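Local coordinates for protein metallo-beta-lactamase (Serratia marcescens, PDB 6K4X) that is a subclass B3 metallo-beta-lactamase with two zinc ions, which hydrolyses the beta-lactam ring of antibiotics and is inhibited by 4-amino-2-sulfanylbenzoic acid, at residues Val21-Gly24 against Gly25-Ala28; Ser70-His74 against Glu75-Gly79. All coordinates share one frame; numbering follows the deposited sequence.

Contact 1 is a tight turn between two strands of the larger sheet, and contact 2, later in the chain, carries four ligands of the two zinc ions. Their centres lie about 12 Å apart, and they meet through one side chain. Ile26 of contact 1 sets CG2 against the backbone of the metal-binding helix, 3.3 Å from Asp76 O, and CG2 also packs 3.7 Å from His77 ND1. Its side chain reaches to about 5 Å from the zinc ion held by Asp76 and His77 and about 7 Å from the inhibitor, nearest atoms. Contact 1 thus supplies second-shell packing behind that metal site, while contact 2 binds the metals directly.

Contact 1 of 2, residues Val21-Gly24 against Gly25-Ala28; sequences VGTG and GISA
Thr23 and Ile26 hold a chain reversal whose corner is the pair Gly24-Gly25, with backbone angles close to a type I beta turn. The threonine side chain does much of the holding. Its CB stands 4.0 Å from Gly25 N, alongside the corner. A chi1 of 60° turns OG1 back toward the two N-H groups of the corner, those of Gly25 and Ile26. OG1 accepts the N-H of Ile26 at 2.9 Å from that nitrogen, along a bent path, and a weak bond from Gly25 N adds a feature of an ST turn. The same hydroxyl is hydrogen-bonded to Trp5 O, which tethers the N-terminal segment to the turn. In return, Thr23 N donates to Ile26 O at 3.0 Å, approaching in the carbonyl plane. Ile26 O also receives a CA-H contact from Gly22 CA at 3.5 Å; with no side chain on Gly22, the two arms close in here, and Ala28 CB rests 3.7 Å from Gly22 CA. Farther out, Val21 N gives Ala28 O a nearly straight bond of 2.9 Å, 169° at the hydrogen. Val21 CG2 lies 4.2 Å from Ala28 CB, a modest apolar touch, and the buried Ala28 N finds no partner. The two arms run almost antiparallel and carry the chain from strand 18-20 back to strand 29-31, antiparallel neighbours in the larger sheet. Asn54 ND2, from helix 47-57, hydrogen-bonds Val21 O; Ser27 OG reaches Ala213 O at the end of strand 210-213; and the Ile26 side chain packs against Trp5, His215 and helix 75-78.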
# COMPACT_ATOMS: atom_id res chain seq x y z
N VAL A 21 5.59 9.57 3.66
CA VAL A 21 4.86 10.81 3.56
C VAL A 21 3.39 10.63 3.95
O VAL A 21 2.57 11.52 3.69
CB VAL A 21 4.98 11.44 2.16
CG1 VAL A 21 6.40 11.89 1.88
CG2 VAL A 21 4.45 10.54 1.06
N GLY A 22 3.04 9.49 4.56
CA GLY A 22 1.67 9.23 4.96
C GLY A 22 1.26 9.93 6.25
O GLY A 22 1.90 10.87 6.76
N THR A 23 0.12 9.47 6.77
CA THR A 23 -0.45 9.99 7.99
C THR A 23 0.09 9.18 9.17
O THR A 23 0.89 8.26 9.04
CB THR A 23 -1.98 9.94 7.91
OG1 THR A 23 -2.32 8.56 7.73
CG2 THR A 23 -2.54 10.80 6.80
N GLY A 24 -0.38 9.53 10.37
CA GLY A 24 0.00 8.77 11.55
C GLY A 24 -0.47 7.33 11.48
O GLY A 24 0.14 6.46 12.12
N GLY A 25 -1.54 7.08 10.74
CA GLY A 25 -2.18 5.78 10.76
C GLY A 25 -2.17 5.04 9.44
O GLY A 25 -2.52 3.86 9.43
N ILE A 26 -1.85 5.71 8.32
CA ILE A 26 -1.89 5.03 7.01
C ILE A 26 -0.62 5.37 6.25
O ILE A 26 -0.26 6.55 6.13
CB ILE A 26 -3.12 5.41 6.16
CG1 ILE A 26 -4.44 5.07 6.86
CG2 ILE A 26 -3.04 4.75 4.80
CD1 ILE A 26 -4.72 3.59 6.97
N SER A 27 0.06 4.35 5.71
CA SER A 27 1.26 4.58 4.99
C SER A 27 0.99 5.23 3.63
O SER A 27 0.06 4.89 2.93
CB SER A 27 2.00 3.30 4.76
OG SER A 27 2.40 2.73 5.99
N ALA A 28 1.91 6.11 3.25
CA ALA A 28 2.08 6.56 1.89
C ALA A 28 3.57 6.79 1.71
O ALA A 28 4.25 7.21 2.65
CB ALA A 28 1.27 7.80 1.56

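Contact 2 of 2, residues Ser70-His74 against Glu75-Gly79; sequences STHSH and EDHAG. With ZN (zinc ion), chain B; ZN (zinc ion), chain C; D0U (4-azanyl-2-sulfanyl-benzoic acid), chain E.
His72 and His77 bring their rings together through different first torsions. A chi1 of 75° swings the His72 imidazole toward the helix, and -52° at His77 sends its ring back to meet it, until His72 CE1 lies 3.3 Å from His77 CD2. The same two rotations aim each NE2 at a different zinc ion, and the rings meet at an oblique tilt, planes 54° apart. His74 uses ND1 instead: this atom and His72 NE2 bind one zinc, at 2.1 Å for His74 ND1, and His150 completes the protein's share. The other zinc is held by Asp76 OD2, His77 NE2 and His215. The sequence of ligands is the His-x-His-x-Asp-His motif of the metallo-beta-lactamase superfamily, running from the end of a loop into a short helix. His74 occupies the N-cap, and its carbonyl oxygen takes two N-H groups: Ala78 N at 2.9 Å, nearly along the C=O axis, and His77 N at 3.1 Å from above the carbonyl plane. The bond from His77 N ties the backbone of a ligand of one zinc to that of a ligand of the other, and Ala78 N adds a second hold. Asp76 OD1 comes within 3.4 Å of His74 CB as its OD2 reaches the zinc shared with His77. A second shell orients the rings, Asp174 through His72 ND1 and Asp111 through His74 NE2. Between the two metals lies inhibitor S1, 2.3 Å from the zinc of His72 and 2.4 Å from that of Asp76, while carboxylate oxygen O2 also binds the latter. The sulfur, presumably a thiolate, thus bridges both metals, consistent with its taking the place of the bridging hydroxide thought to attack the lactam in this family.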
# COMPACT_ATOMS: atom_id res chain seq x y z
N SER A 70 -1.69 2.41 -6.37
CA SER A 70 -2.68 2.02 -5.38
C SER A 70 -2.41 0.60 -4.91
O SER A 70 -2.32 -0.32 -5.74
CB SER A 70 -4.06 2.14 -5.97
OG SER A 70 -5.06 1.65 -5.07
N THR A 71 -2.37 0.39 -3.60
CA THR A 71 -2.39 -0.98 -3.04
C THR A 71 -3.80 -1.58 -3.22
O THR A 71 -3.99 -2.53 -3.97
CB THR A 71 -1.97 -1.02 -1.56
OG1 THR A 71 -2.77 -0.09 -0.82
CG2 THR A 71 -0.49 -0.73 -1.38
N HIS A 72 -4.79 -1.01 -2.52
CA HIS A 72 -6.15 -1.45 -2.73
C HIS A 72 -7.13 -0.32 -2.47
O HIS A 72 -6.83 0.70 -1.85
CB HIS A 72 -6.50 -2.72 -1.92
CG HIS A 72 -6.70 -2.49 -0.47
ND1 HIS A 72 -5.70 -2.61 0.45
CD2 HIS A 72 -7.82 -2.19 0.25
CE1 HIS A 72 -6.18 -2.41 1.66
NE2 HIS A 72 -7.50 -2.12 1.59
N SER A 73 -8.35 -0.55 -2.97
CA SER A 73 -9.37 0.47 -3.16
C SER A 73 -10.38 0.50 -2.01
O SER A 73 -11.58 0.33 -2.23
CB SER A 73 -10.04 0.21 -4.48
OG SER A 73 -10.43 -1.16 -4.60
N HIS A 74 -9.87 0.77 -0.80
CA HIS A 74 -10.72 1.14 0.33
C HIS A 74 -10.37 2.56 0.76
O HIS A 74 -9.28 3.06 0.46
CB HIS A 74 -10.55 0.19 1.52
CG HIS A 74 -11.04 -1.18 1.23
ND1 HIS A 74 -10.57 -2.29 1.87
CD2 HIS A 74 -12.00 -1.60 0.39
CE1 HIS A 74 -11.21 -3.34 1.40
NE2 HIS A 74 -12.09 -2.95 0.50
N GLU A 75 -11.32 3.21 1.42
CA GLU A 75 -11.25 4.64 1.72
C GLU A 75 -10.00 5.02 2.51
O GLU A 75 -9.57 6.17 2.42
CB GLU A 75 -12.52 5.08 2.43
CG GLU A 75 -12.64 4.58 3.87
CD GLU A 75 -13.80 5.04 4.73
OE1 GLU A 75 -14.17 6.22 4.63
OE2 GLU A 75 -14.33 4.23 5.53
N ASP A 76 -9.49 4.14 3.36
CA ASP A 76 -8.35 4.49 4.19
C ASP A 76 -7.04 4.61 3.39
O ASP A 76 -6.17 5.37 3.80
CB ASP A 76 -8.20 3.53 5.37
CG ASP A 76 -8.10 2.05 5.05
OD1 ASP A 76 -8.66 1.60 4.03
OD2 ASP A 76 -7.48 1.34 5.88
N HIS A 77 -6.89 3.82 2.32
CA HIS A 77 -5.66 3.87 1.52
C HIS A 77 -5.82 4.74 0.28
O HIS A 77 -4.84 5.30 -0.23
CB HIS A 77 -5.24 2.46 1.10
CG HIS A 77 -5.18 1.54 2.27
ND1 HIS A 77 -4.13 1.55 3.19
CD2 HIS A 77 -6.09 0.67 2.75
CE1 HIS A 77 -4.43 0.70 4.15
NE2 HIS A 77 -5.63 0.16 3.93
N ALA A 78 -7.03 4.72 -0.29
CA ALA A 78 -7.32 5.29 -1.61
C ALA A 78 -8.17 6.56 -1.54
O ALA A 78 -8.35 7.23 -2.55
CB ALA A 78 -8.04 4.29 -2.49
N GLY A 79 -8.71 6.89 -0.36
CA GLY A 79 -9.61 8.02 -0.26
C GLY A 79 -8.97 9.32 -0.69
O GLY A 79 -9.69 10.22 -1.17
ZN ZN B . -8.87 -2.53 3.02
ZN ZN C . -6.83 -0.56 5.39
O2 D0U E . -6.36 -2.77 5.20
C7 D0U E . -6.76 -3.61 6.04
O1 D0U E . -6.06 -4.60 6.39
C3 D0U E . -8.11 -3.48 6.66
C2 D0U E . -8.36 -4.33 7.77
C4 D0U E . -9.10 -2.59 6.22
S1 D0U E . -9.01 -1.40 4.99
C5 D0U E . -10.34 -2.61 6.90
C6 D0U E . -10.59 -3.46 7.98
N1 D0U E . -11.81 -3.43 8.65
C1 D0U E . -9.60 -4.29 8.42